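Local coordinates for glutathione S-transferase (Acinetobacter baumannii, PDB 4MP4), which probably catalyses the conjugation of glutathione to electrophilic substrates, working as a two-subunit enzyme of the glutathione S-transferase fold, at residues P19-V24 with Q202-L207; Y80-E83 with T88-Y91; R109-A114 with A141-F146; T121-I126 with I178-A183; K150-D155 with S185-N190. All blocks are in the same frame, centred on the assembly; numbering follows the deposited sequence.

Contact 1 (P19-V24 with Q202-L207)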
# COMPACT_ATOMS: atom_id res chain seq x y z
N PRO A 19 -12.98 -4.38 -3.30
CA PRO A 19 -12.20 -4.13 -4.51
C PRO A 19 -10.85 -4.89 -4.49
O PRO A 19 -10.31 -5.21 -5.56
CB PRO A 19 -11.98 -2.62 -4.47
CG PRO A 19 -11.96 -2.31 -2.98
CD PRO A 19 -12.99 -3.22 -2.38
N TYR A 20 -10.31 -5.18 -3.31
CA TYR A 20 -9.03 -5.88 -3.23
C TYR A 20 -9.19 -7.40 -3.39
O TYR A 20 -8.32 -8.04 -3.97
CB TYR A 20 -8.28 -5.49 -1.94
CG TYR A 20 -8.39 -4.01 -1.74
CD1 TYR A 20 -7.79 -3.12 -2.64
CD2 TYR A 20 -9.15 -3.49 -0.71
CE1 TYR A 20 -7.94 -1.76 -2.49
CE2 TYR A 20 -9.31 -2.13 -0.55
CZ TYR A 20 -8.70 -1.27 -1.44
OH TYR A 20 -8.87 0.08 -1.28
N ALA A 21 -10.30 -7.95 -2.90
CA ALA A 21 -10.63 -9.35 -3.16
C ALA A 21 -10.84 -9.52 -4.65
O ALA A 21 -10.34 -10.47 -5.26
CB ALA A 21 -11.89 -9.79 -2.41
N PHE A 22 -11.59 -8.58 -5.23
CA PHE A 22 -11.77 -8.55 -6.68
C PHE A 22 -10.42 -8.64 -7.41
O PHE A 22 -10.22 -9.46 -8.30
CB PHE A 22 -12.53 -7.28 -7.07
CG PHE A 22 -12.37 -6.88 -8.51
CD1 PHE A 22 -13.06 -7.53 -9.51
CD2 PHE A 22 -11.54 -5.82 -8.86
CE1 PHE A 22 -12.94 -7.15 -10.84
CE2 PHE A 22 -11.40 -5.44 -10.19
CZ PHE A 22 -12.10 -6.10 -11.18
N THR A 23 -9.47 -7.83 -6.97
CA THR A 23 -8.16 -7.71 -7.61
C THR A 23 -7.32 -9.00 -7.56
O THR A 23 -6.65 -9.36 -8.54
CB THR A 23 -7.41 -6.55 -6.96
OG1 THR A 23 -8.15 -5.34 -7.16
CG2 THR A 23 -6.02 -6.41 -7.54
N VAL A 24 -7.36 -9.70 -6.43
CA VAL A 24 -6.67 -10.98 -6.29
C VAL A 24 -7.33 -12.10 -7.11
O VAL A 24 -6.65 -12.92 -7.73
CB VAL A 24 -6.54 -11.40 -4.82
CG1 VAL A 24 -5.89 -12.78 -4.71
CG2 VAL A 24 -5.75 -10.35 -4.05
N GLN A 202 -15.24 -10.29 -15.99
CA GLN A 202 -16.56 -10.83 -16.29
C GLN A 202 -16.85 -12.04 -15.39
O GLN A 202 -17.96 -12.22 -14.92
CB GLN A 202 -16.60 -11.18 -17.78
CG GLN A 202 -17.89 -10.88 -18.53
CD GLN A 202 -18.47 -9.49 -18.32
OE1 GLN A 202 -19.67 -9.35 -18.14
NE2 GLN A 202 -17.63 -8.46 -18.36
N LYS A 203 -15.82 -12.84 -15.11
CA LYS A 203 -16.01 -14.03 -14.25
C LYS A 203 -16.30 -13.67 -12.79
O LYS A 203 -17.09 -14.35 -12.14
CB LYS A 203 -14.82 -15.01 -14.36
CG LYS A 203 -14.92 -15.94 -15.57
CD LYS A 203 -13.60 -16.64 -15.94
CE LYS A 203 -13.32 -17.88 -15.09
NZ LYS A 203 -14.37 -18.95 -15.17
N TRP A 204 -15.67 -12.60 -12.30
CA TRP A 204 -16.02 -12.01 -11.01
C TRP A 204 -17.50 -11.59 -10.96
O TRP A 204 -18.23 -11.98 -10.04
CB TRP A 204 -15.13 -10.78 -10.71
CG TRP A 204 -15.36 -10.15 -9.34
CD1 TRP A 204 -15.94 -8.93 -9.08
CD2 TRP A 204 -15.00 -10.69 -8.06
NE1 TRP A 204 -15.94 -8.68 -7.73
CE2 TRP A 204 -15.38 -9.74 -7.07
CE3 TRP A 204 -14.39 -11.88 -7.65
CZ2 TRP A 204 -15.18 -9.95 -5.70
CZ3 TRP A 204 -14.19 -12.10 -6.28
CH2 TRP A 204 -14.58 -11.13 -5.32
N LEU A 205 -17.93 -10.81 -11.96
CA LEU A 205 -19.29 -10.26 -11.98
C LEU A 205 -20.37 -11.34 -11.98
O LEU A 205 -21.42 -11.17 -11.37
CB LEU A 205 -19.47 -9.32 -13.17
CG LEU A 205 -18.38 -8.24 -13.27
CD1 LEU A 205 -18.67 -7.30 -14.42
CD2 LEU A 205 -18.26 -7.47 -11.96
N ALA A 206 -20.10 -12.45 -12.64
CA ALA A 206 -21.06 -13.56 -12.67
C ALA A 206 -21.04 -14.28 -11.33
O ALA A 206 -22.09 -14.68 -10.81
CB ALA A 206 -20.72 -14.52 -13.81
N LEU A 207 -19.84 -14.44 -10.77
CA LEU A 207 -19.63 -15.19 -9.54
C LEU A 207 -20.40 -14.52 -8.41
O LEU A 207 -21.02 -15.19 -7.61
CB LEU A 207 -18.14 -15.30 -9.18
CG LEU A 207 -17.80 -15.91 -7.81
CD1 LEU A 207 -18.22 -17.34 -7.71
CD2 LEU A 207 -16.31 -15.78 -7.48
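Phe22 on helix 19-30 and Trp204 on helix 199-215 bring the two backbones together, their CA atoms 7.0 Å apart, close enough for one layer of side chains to fill the gap. Trp204 supplies about half of that layer, with Phe22 and Ala21 the rest. Its CG stands anti to the backbone N (chi1 -176°), which carries the indole across to the first turn of helix 19-30. There Phe22 uses two parts of itself on the indole. The CD1 edge of its ring comes down over the five-membered ring in an edge-to-face (T-shaped) pair, with planes at 66°. The Phe22 ring and the Trp204 five-membered ring have centroids 4.8 Å apart. The nearest atoms are Phe22 CD1 and Trp204 CD1 at 3.2 Å. Beside it, Phe22 CA makes a CH-pi contact over the face of the six-membered ring, 3.8 Å from its centroid. At the far end of the indole, Trp204 CH2 touches Ala21 CB at 4.2 Å; a methyl leaves room for the indole to lie beside the helix backbone. A broad, flat tryptophan fits here because one face can meet both a ring edge and helix backbone. Phe25 and Phe16 also meet Trp204, making an aromatic cluster. The arrangement is a buried interdomain contact of the glutathione S-transferase fold, in which the last long helix of the helical domain lies against the first helix of the thioredoxin-like domain.

Contact 2 (Y80-E83 with T88-Y91)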
# COMPACT_ATOMS: atom_id res chain seq x y z
N TYR A 80 3.41 -11.97 -4.07
CA TYR A 80 3.69 -13.35 -3.69
C TYR A 80 3.37 -14.32 -4.82
O TYR A 80 4.07 -15.30 -5.05
CB TYR A 80 2.88 -13.66 -2.44
CG TYR A 80 2.90 -15.08 -2.02
CD1 TYR A 80 4.07 -15.67 -1.56
CD2 TYR A 80 1.75 -15.85 -2.06
CE1 TYR A 80 4.10 -16.98 -1.17
CE2 TYR A 80 1.77 -17.17 -1.66
CZ TYR A 80 2.95 -17.73 -1.22
OH TYR A 80 2.98 -19.04 -0.82
N LEU A 81 2.30 -14.02 -5.56
CA LEU A 81 1.89 -14.83 -6.69
C LEU A 81 2.87 -14.69 -7.86
O LEU A 81 3.15 -15.67 -8.56
CB LEU A 81 0.47 -14.45 -7.12
CG LEU A 81 -0.69 -14.90 -6.21
CD1 LEU A 81 -2.06 -14.60 -6.84
CD2 LEU A 81 -0.57 -16.38 -5.85
N GLU A 82 3.38 -13.48 -8.08
CA GLU A 82 4.36 -13.25 -9.14
C GLU A 82 5.65 -14.02 -8.85
O GLU A 82 6.25 -14.61 -9.76
CB GLU A 82 4.67 -11.76 -9.27
CG GLU A 82 3.57 -10.91 -9.87
CD GLU A 82 3.34 -11.19 -11.34
OE1 GLU A 82 3.98 -10.52 -12.19
OE2 GLU A 82 2.50 -12.07 -11.65
N GLU A 83 6.09 -13.99 -7.60
CA GLU A 83 7.29 -14.70 -7.19
C GLU A 83 7.14 -16.21 -7.35
O GLU A 83 8.07 -16.88 -7.78
CB GLU A 83 7.71 -14.31 -5.77
CG GLU A 83 8.51 -13.01 -5.72
CD GLU A 83 8.76 -12.51 -4.31
OE1 GLU A 83 8.75 -13.34 -3.37
OE2 GLU A 83 8.95 -11.29 -4.14
N THR A 88 4.26 -15.92 -15.81
CA THR A 88 2.95 -15.38 -16.17
C THR A 88 2.75 -14.07 -15.43
O THR A 88 1.87 -13.94 -14.58
CB THR A 88 1.82 -16.34 -15.81
OG1 THR A 88 1.90 -16.68 -14.42
CG2 THR A 88 1.92 -17.59 -16.67
N ALA A 89 3.58 -13.10 -15.78
CA ALA A 89 3.59 -11.83 -15.08
C ALA A 89 2.29 -11.07 -15.32
O ALA A 89 1.73 -11.10 -16.42
CB ALA A 89 4.80 -11.00 -15.52
N ILE A 90 1.80 -10.41 -14.28
CA ILE A 90 0.62 -9.55 -14.41
C ILE A 90 1.02 -8.11 -14.09
O ILE A 90 0.17 -7.29 -13.80
CB ILE A 90 -0.54 -10.03 -13.51
CG1 ILE A 90 -0.14 -10.01 -12.04
CG2 ILE A 90 -1.00 -11.44 -13.91
CD1 ILE A 90 -1.21 -10.57 -11.14
N TYR A 91 2.32 -7.85 -14.15
CA TYR A 91 2.91 -6.52 -14.16
C TYR A 91 3.79 -6.42 -15.41
O TYR A 91 4.23 -7.43 -15.93
CB TYR A 91 3.77 -6.30 -12.90
CG TYR A 91 2.97 -6.19 -11.64
CD1 TYR A 91 2.28 -5.02 -11.33
CD2 TYR A 91 2.87 -7.26 -10.77
CE1 TYR A 91 1.52 -4.92 -10.18
CE2 TYR A 91 2.11 -7.16 -9.61
CZ TYR A 91 1.44 -5.98 -9.33
OH TYR A 91 0.69 -5.88 -8.19
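Glu82 makes a side-chain-to-main-chain hydrogen bond to Ile90, with Ala89 packed against the same oxygen, tying helix 74-84 to the connection that follows it on the way to helix 95-110. The bond runs from Ile90 N to Glu82 OE1, 3.0 Å long with an N-H...O angle of 151°. The N-H arrives on the syn side of the oxygen but 33° out of the carboxylate plane. Glutamate suits this place because its chain can fold: a bend at chi2 (-69°) turns the carboxylate toward the loop. Its other oxygen, Glu82 OE2, lies 3.4 Å from Ile90 CG1 and forms a salt bridge with Lys31. The same lysine also donates to Thr88 O, so one charge holds both the helix side chain and the loop backbone. The aliphatic part of Glu82 is used as well: Glu82 CG lies at the edge of the Tyr91 ring, in its plane, 3.8 Å from Tyr91 CD2. The hydroxyl of Tyr91 reaches on to Gln105 of helix 95-110. Around this bond, Ile90 and Tyr91 pack on Leu78 of helix 74-84, Ile90 shares backbone hydrogen bonding with Ile165 at the start of helix 165-178, and Glu83 forms salt bridges with Arg98 and Arg102 of the second subunit's helix 95-110.

Contact 3 (R109-A114 with A141-F146)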
# COMPACT_ATOMS: atom_id res chain seq x y z
N ARG A 109 -4.62 2.50 -3.87
CA ARG A 109 -4.93 1.88 -2.57
C ARG A 109 -5.05 2.89 -1.44
O ARG A 109 -5.94 2.77 -0.61
CB ARG A 109 -3.88 0.83 -2.20
CG ARG A 109 -3.99 0.30 -0.75
CD ARG A 109 -5.13 -0.69 -0.61
NE ARG A 109 -5.43 -1.06 0.77
CZ ARG A 109 -6.31 -0.42 1.56
NH1 ARG A 109 -6.95 0.66 1.12
NH2 ARG A 109 -6.52 -0.86 2.79
N SER A 110 -4.16 3.88 -1.42
CA SER A 110 -3.99 4.75 -0.25
C SER A 110 -4.41 6.20 -0.41
O SER A 110 -4.77 6.85 0.57
CB SER A 110 -2.54 4.71 0.21
OG SER A 110 -2.26 3.45 0.79
N ASP A 111 -4.30 6.74 -1.63
CA ASP A 111 -4.79 8.09 -1.88
C ASP A 111 -6.25 8.02 -2.33
O ASP A 111 -6.88 6.95 -2.25
CB ASP A 111 -3.91 8.78 -2.92
CG ASP A 111 -4.22 10.25 -3.07
OD1 ASP A 111 -4.90 10.82 -2.18
OD2 ASP A 111 -3.81 10.85 -4.09
N LEU A 112 -6.79 9.15 -2.78
CA LEU A 112 -8.16 9.23 -3.28
C LEU A 112 -9.15 8.86 -2.19
O LEU A 112 -10.21 8.34 -2.47
CB LEU A 112 -8.35 8.36 -4.53
CG LEU A 112 -7.35 8.64 -5.65
CD1 LEU A 112 -7.60 7.75 -6.88
CD2 LEU A 112 -7.41 10.10 -6.04
N VAL A 113 -8.78 9.12 -0.94
CA VAL A 113 -9.59 8.75 0.22
C VAL A 113 -11.04 9.25 0.12
O VAL A 113 -11.98 8.51 0.40
CB VAL A 113 -8.95 9.27 1.56
CG1 VAL A 113 -9.76 8.82 2.78
CG2 VAL A 113 -7.52 8.79 1.70
N ALA A 114 -11.21 10.51 -0.28
CA ALA A 114 -12.56 11.06 -0.37
C ALA A 114 -13.43 10.28 -1.38
O ALA A 114 -14.61 9.99 -1.12
CB ALA A 114 -12.52 12.53 -0.71
N ALA A 141 -11.38 13.00 -7.62
CA ALA A 141 -11.85 12.57 -8.93
C ALA A 141 -11.05 13.22 -10.04
O ALA A 141 -10.65 12.56 -10.99
CB ALA A 141 -13.34 12.86 -9.10
N GLU A 142 -10.80 14.52 -9.90
CA GLU A 142 -10.00 15.26 -10.89
C GLU A 142 -8.56 14.78 -10.94
O GLU A 142 -7.95 14.70 -12.02
CB GLU A 142 -10.05 16.77 -10.60
CG GLU A 142 -11.28 17.45 -11.15
CD GLU A 142 -11.37 17.36 -12.68
OE1 GLU A 142 -10.30 17.22 -13.34
OE2 GLU A 142 -12.49 17.41 -13.21
N LYS A 143 -8.01 14.49 -9.77
CA LYS A 143 -6.66 13.98 -9.66
C LYS A 143 -6.57 12.61 -10.34
O LYS A 143 -5.59 12.31 -11.02
CB LYS A 143 -6.26 13.91 -8.20
CG LYS A 143 -4.78 13.78 -7.98
CD LYS A 143 -4.49 13.93 -6.51
CE LYS A 143 -3.15 13.31 -6.14
NZ LYS A 143 -3.18 12.82 -4.74
N LEU A 144 -7.60 11.79 -10.16
CA LEU A 144 -7.72 10.51 -10.84
C LEU A 144 -7.78 10.70 -12.35
O LEU A 144 -7.10 9.99 -13.09
CB LEU A 144 -8.98 9.76 -10.35
CG LEU A 144 -9.34 8.46 -11.07
CD1 LEU A 144 -8.25 7.40 -10.86
CD2 LEU A 144 -10.71 7.91 -10.65
N PHE A 145 -8.61 11.63 -12.81
CA PHE A 145 -8.74 11.88 -14.24
C PHE A 145 -7.41 12.38 -14.81
O PHE A 145 -7.01 11.99 -15.91
CB PHE A 145 -9.81 12.93 -14.54
CG PHE A 145 -11.20 12.54 -14.12
CD1 PHE A 145 -11.58 11.21 -14.06
CD2 PHE A 145 -12.14 13.53 -13.80
CE1 PHE A 145 -12.87 10.86 -13.67
CE2 PHE A 145 -13.43 13.19 -13.42
CZ PHE A 145 -13.80 11.86 -13.35
N PHE A 146 -6.75 13.26 -14.07
CA PHE A 146 -5.48 13.82 -14.52
C PHE A 146 -4.47 12.70 -14.77
O PHE A 146 -3.93 12.57 -15.87
CB PHE A 146 -4.93 14.83 -13.51
CG PHE A 146 -3.55 15.34 -13.85
CD1 PHE A 146 -3.39 16.44 -14.69
CD2 PHE A 146 -2.41 14.72 -13.34
CE1 PHE A 146 -2.13 16.90 -15.01
CE2 PHE A 146 -1.14 15.18 -13.65
CZ PHE A 146 -1.00 16.27 -14.48
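Leu112 and Lys143 lose the most surface to this contact, followed by Asp111 and Leu144, and the four sort into an apolar pair and a charged pair. Leu112 sits at the N-cap position, just before helix 113-118, and its side chain reaches toward helix 135-151. There Leu112 CD1 meets Leu144 CD1 at 4.0 Å, the two side chains crossing at about a right angle so that one methyl touches one methyl. Leucine suits the place, since its branched end reaches from the turn to helix 135-151 without needing backbone contact; the closest CA atoms, of Leu112 and Ala141, are 7.5 Å apart. Lys143 stretches out from the neighbouring position of the helix, extended beyond CG, and approaches Asp111 from the opposite direction. Asp111 OD2 and Lys143 NZ are paired as a salt bridge, but the two are modelled too close together, so the pairing is doubtful. Asp111 OD1 accepts a weak hydrogen bond from Leu112 N at 2.6 Å; OD2, less surely placed, accepts a hydrogen bond from Trp107 NE1 of helix 95-110. Trp107 packs against Leu112, Lys143 and Leu144 alike, and Leu144 continues onto Leu170, Met173 and Leu174 of helix 165-178. The contact thus joins the turn between helices 95-110 and 113-118 to helix 135-151, while Asp111 also packs on Lys60 of the second subunit.

Contact 4 (T121-I126 with I178-A183)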
# COMPACT_ATOMS: atom_id res chain seq x y z
N THR A 121 -17.92 0.68 -3.31
CA THR A 121 -18.24 -0.24 -4.40
C THR A 121 -19.73 -0.62 -4.50
O THR A 121 -20.18 -1.15 -5.51
CB THR A 121 -17.43 -1.51 -4.32
OG1 THR A 121 -17.63 -2.10 -3.04
CG2 THR A 121 -15.94 -1.20 -4.54
N ASP A 122 -20.48 -0.33 -3.45
CA ASP A 122 -21.94 -0.40 -3.44
C ASP A 122 -22.55 0.32 -4.65
O ASP A 122 -23.54 -0.14 -5.22
CB ASP A 122 -22.48 0.24 -2.14
CG ASP A 122 -21.86 -0.35 -0.90
OD1 ASP A 122 -20.66 -0.09 -0.62
OD2 ASP A 122 -22.57 -1.09 -0.18
N VAL A 123 -21.96 1.45 -5.05
CA VAL A 123 -22.48 2.20 -6.19
C VAL A 123 -22.29 1.48 -7.53
O VAL A 123 -23.11 1.62 -8.44
CB VAL A 123 -21.93 3.65 -6.25
CG1 VAL A 123 -22.00 4.28 -4.86
CG2 VAL A 123 -20.51 3.70 -6.79
N ILE A 124 -21.24 0.66 -7.62
CA ILE A 124 -20.99 -0.17 -8.81
C ILE A 124 -21.91 -1.39 -8.86
O ILE A 124 -22.41 -1.75 -9.92
CB ILE A 124 -19.51 -0.67 -8.86
CG1 ILE A 124 -18.54 0.51 -8.91
CG2 ILE A 124 -19.29 -1.64 -10.03
CD1 ILE A 124 -17.10 0.11 -8.68
N PHE A 125 -22.15 -2.01 -7.71
CA PHE A 125 -22.82 -3.31 -7.68
C PHE A 125 -24.28 -3.29 -7.21
O PHE A 125 -25.01 -4.25 -7.44
CB PHE A 125 -22.04 -4.30 -6.81
CG PHE A 125 -20.63 -4.58 -7.29
CD1 PHE A 125 -20.41 -5.19 -8.52
CD2 PHE A 125 -19.54 -4.24 -6.51
CE1 PHE A 125 -19.11 -5.44 -8.96
CE2 PHE A 125 -18.24 -4.50 -6.95
CZ PHE A 125 -18.02 -5.11 -8.16
N ILE A 126 -24.71 -2.22 -6.55
CA ILE A 126 -26.06 -2.21 -5.97
C ILE A 126 -26.95 -1.05 -6.46
O ILE A 126 -27.95 -1.26 -7.10
CB ILE A 126 -25.98 -2.29 -4.43
CG1 ILE A 126 -25.09 -3.48 -4.05
CG2 ILE A 126 -27.35 -2.48 -3.86
CD1 ILE A 126 -24.83 -3.65 -2.58
N ILE A 178 -18.34 6.33 -12.78
CA ILE A 178 -19.17 6.08 -13.95
C ILE A 178 -20.53 5.49 -13.57
O ILE A 178 -21.57 6.01 -13.97
CB ILE A 178 -18.44 5.15 -14.93
CG1 ILE A 178 -17.18 5.86 -15.47
CG2 ILE A 178 -19.36 4.75 -16.06
CD1 ILE A 178 -16.14 4.94 -16.03
N GLN A 179 -20.50 4.44 -12.77
CA GLN A 179 -21.72 3.71 -12.44
C GLN A 179 -22.64 4.51 -11.54
O GLN A 179 -23.83 4.21 -11.44
CB GLN A 179 -21.38 2.36 -11.80
CG GLN A 179 -20.61 1.47 -12.74
CD GLN A 179 -21.40 1.25 -14.01
OE1 GLN A 179 -22.61 1.13 -13.95
NE2 GLN A 179 -20.73 1.25 -15.16
N ASN A 180 -22.08 5.54 -10.89
CA ASN A 180 -22.86 6.38 -10.00
C ASN A 180 -23.47 7.58 -10.70
O ASN A 180 -24.34 8.25 -10.15
CB ASN A 180 -22.02 6.82 -8.80
CG ASN A 180 -22.87 7.38 -7.66
OD1 ASN A 180 -23.38 6.64 -6.81
ND2 ASN A 180 -23.02 8.69 -7.64
N GLY A 181 -23.04 7.84 -11.93
CA GLY A 181 -23.62 8.91 -12.72
C GLY A 181 -22.75 10.14 -12.81
O GLY A 181 -23.04 11.05 -13.58
N ASP A 182 -21.67 10.17 -12.03
CA ASP A 182 -20.79 11.34 -12.00
C ASP A 182 -20.15 11.58 -13.37
O ASP A 182 -20.13 10.69 -14.22
CB ASP A 182 -19.70 11.18 -10.93
CG ASP A 182 -20.26 10.96 -9.54
OD1 ASP A 182 -21.07 11.79 -9.08
OD2 ASP A 182 -19.89 9.95 -8.90
N ALA A 183 -19.62 12.79 -13.57
CA ALA A 183 -19.10 13.20 -14.87
C ALA A 183 -17.73 12.61 -15.16
O ALA A 183 -16.78 12.83 -14.40
CB ALA A 183 -19.06 14.73 -14.95
O HOH W 1 -25.34 1.66 -9.79
O HOH W 2 -23.92 -0.38 -11.79
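Val123 and Asn180 meet at a slant, the branched end of the valine lying against the side of the amide. Asn180 CG stands anti to its own nitrogen (chi1 -165°), which brings OD1 alongside the valine, 3.4 Å from Val123 CG1, while Asn180 CB packs 4.0 Å from Val123 CG2. The polar OD1, though it lies against a valine methyl, has its hydrogen bond, from the backbone N-H of Lys129. One residue away Gln179 turns its CB toward the short helix, 3.9 Å from Ile124 CA, and its NE2 is held by Gln175 OE1. Water joins other polar groups: one molecule lies 2.6 Å from Val123 O and weakly reaches Gln179 O, and a second lies 2.8 Å from Ile124 O and 2.9 Å from Gln179 OE1. Compact, beta-branched Val123 and Ile124 fit where the CA atoms of Ile124 and Gln179 are 5.4 Å apart. At the end of helix 165-178, Gly181 adopts a positive phi of 105°, at which a side chain would press on the preceding carbonyl oxygen. This is a Schellman motif, a common C-terminal cap of helices, here set against helix 122-125 in the all-helical domain of the glutathione S-transferase fold.

Contact 5 (K150-D155 with S185-N190)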
# COMPACT_ATOMS: atom_id res chain seq x y z
N LYS A 150 -3.10 11.18 -18.42
CA LYS A 150 -1.67 11.25 -18.69
C LYS A 150 -1.08 9.87 -19.05
O LYS A 150 -0.38 9.73 -20.06
CB LYS A 150 -0.94 11.82 -17.47
CG LYS A 150 0.57 11.86 -17.64
CD LYS A 150 0.97 12.58 -18.93
CE LYS A 150 2.49 12.64 -19.08
NZ LYS A 150 3.11 11.32 -18.75
N LEU A 151 -1.36 8.87 -18.23
CA LEU A 151 -0.87 7.52 -18.47
C LEU A 151 -1.53 6.85 -19.67
O LEU A 151 -1.00 5.88 -20.21
CB LEU A 151 -1.06 6.66 -17.22
CG LEU A 151 -0.20 6.95 -15.99
CD1 LEU A 151 -0.65 6.05 -14.85
CD2 LEU A 151 1.28 6.74 -16.27
N LEU A 152 -2.69 7.34 -20.09
CA LEU A 152 -3.38 6.73 -21.22
C LEU A 152 -3.39 7.61 -22.48
O LEU A 152 -4.28 7.48 -23.33
CB LEU A 152 -4.82 6.36 -20.85
CG LEU A 152 -4.99 5.19 -19.89
CD1 LEU A 152 -6.46 5.09 -19.51
CD2 LEU A 152 -4.48 3.87 -20.52
N ALA A 153 -2.42 8.51 -22.59
CA ALA A 153 -2.34 9.37 -23.76
C ALA A 153 -2.03 8.55 -25.03
O ALA A 153 -1.58 7.40 -24.95
CB ALA A 153 -1.32 10.49 -23.54
N SER A 154 -2.28 9.16 -26.19
CA SER A 154 -2.15 8.50 -27.50
C SER A 154 -3.13 7.34 -27.66
O SER A 154 -2.81 6.34 -28.31
CB SER A 154 -0.71 8.03 -27.76
OG SER A 154 0.23 9.08 -27.64
N ASP A 155 -4.31 7.48 -27.05
CA ASP A 155 -5.37 6.48 -27.17
C ASP A 155 -4.90 5.04 -26.92
O ASP A 155 -5.18 4.12 -27.71
CB ASP A 155 -6.07 6.59 -28.53
CG ASP A 155 -7.27 7.53 -28.49
OD1 ASP A 155 -7.96 7.58 -27.45
OD2 ASP A 155 -7.53 8.22 -29.50
N SER A 185 -14.93 11.71 -18.56
CA SER A 185 -14.65 11.93 -19.97
C SER A 185 -14.98 10.69 -20.82
O SER A 185 -14.86 9.56 -20.34
CB SER A 185 -13.18 12.31 -20.16
OG SER A 185 -12.38 11.14 -20.22
N GLU A 186 -15.41 10.91 -22.06
CA GLU A 186 -15.70 9.83 -23.00
C GLU A 186 -14.53 8.86 -23.15
O GLU A 186 -14.72 7.64 -23.23
CB GLU A 186 -16.10 10.38 -24.37
CG GLU A 186 -17.51 10.96 -24.44
CD GLU A 186 -18.59 9.93 -24.07
OE1 GLU A 186 -18.42 8.74 -24.40
OE2 GLU A 186 -19.61 10.33 -23.45
N ARG A 187 -13.32 9.40 -23.19
CA ARG A 187 -12.12 8.60 -23.39
C ARG A 187 -11.92 7.61 -22.24
O ARG A 187 -11.53 6.46 -22.47
CB ARG A 187 -10.90 9.51 -23.55
CG ARG A 187 -9.58 8.87 -23.22
CD ARG A 187 -9.05 8.13 -24.40
NE ARG A 187 -7.83 7.39 -24.08
CZ ARG A 187 -7.80 6.11 -23.76
NH1 ARG A 187 -8.93 5.41 -23.69
NH2 ARG A 187 -6.64 5.52 -23.49
N LEU A 188 -12.21 8.05 -21.02
CA LEU A 188 -12.04 7.21 -19.84
C LEU A 188 -13.17 6.21 -19.62
O LEU A 188 -12.95 5.15 -19.03
CB LEU A 188 -11.83 8.06 -18.58
CG LEU A 188 -10.52 8.84 -18.59
CD1 LEU A 188 -10.43 9.76 -17.39
CD2 LEU A 188 -9.33 7.87 -18.65
N LYS A 189 -14.37 6.53 -20.10
CA LYS A 189 -15.46 5.55 -20.07
C LYS A 189 -15.14 4.40 -21.00
O LYS A 189 -15.25 3.23 -20.63
CB LYS A 189 -16.79 6.18 -20.47
CG LYS A 189 -17.41 7.04 -19.38
CD LYS A 189 -18.71 7.65 -19.85
CE LYS A 189 -19.26 8.66 -18.87
NZ LYS A 189 -20.47 9.33 -19.43
N ASN A 190 -14.72 4.73 -22.22
CA ASN A 190 -14.29 3.72 -23.18
C ASN A 190 -13.22 2.78 -22.61
O ASN A 190 -13.35 1.57 -22.73
CB ASN A 190 -13.81 4.37 -24.49
CG ASN A 190 -14.95 4.96 -25.30
OD1 ASN A 190 -16.11 4.52 -25.20
ND2 ASN A 190 -14.64 5.97 -26.11
O HOH W 3 -5.81 9.68 -22.69
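Arg187 reaches from the first turn of helix 186-196 to the carbonyl oxygen of Leu152, just past the end of helix 135-151. The bond from Arg187 NH2 to Leu152 O is 3.1 Å long and nearly straight at 165°; the N-H meets a lone pair of the carbonyl oxygen, in its plane, and the oxygen sits at the edge of the guanidinium. Arginine suits the place because it is long, can bend at chi2 (84°), and offers several N-H groups: NH2 also makes a weak bond to Ala156 O, and a water weakly bridges Leu152 O and Arg187 NE. Asp155 adds charge, its OD1 lying 3.4 Å from Arg187 NE in a salt bridge. OD1 stands clear of the plane of the flat guanidinium, so only the charges attract. Leu152 CB lies 3.3 Å from Arg187 NH2, and Leu152 CD1 meets Leu188 CD2 at 4.1 Å. Ser185 caps the start of helix 186-196 by accepting from Leu188 N at 3.2 Å through its OG, and its hydroxyl also bonds to Glu149 of helix 135-151. Leu188 packs further on Phe145, Ala148 and Glu149, so the beginning of helix 186-196 rests against the last turns of helix 135-151.

How the contacts relate
Contact 1 joins the two ends of the chain and spans the thioredoxin-like and helical domains; the other four fall between its segments in sequence. Contact 2 closes first, at the end of the thioredoxin-like part, about 30 Å between centres from contact 4 and on the opposite side of the chain's centre. Contacts 3, 4 and 5 all lie in the helical domain, their centres 15 to 19 Å apart, and form a continuous group: Phe145 touches Ala183 and Leu188, and Ile178 touches Lys189. Contacts 3 and 5 share helix 135-151. Contacts 3 and 4 both reach contact 1, through Arg109 on Tyr20 and Phe125 on Leu205, linking the helical core to the interdomain seam, while contacts 2 and 3 border the second subunit.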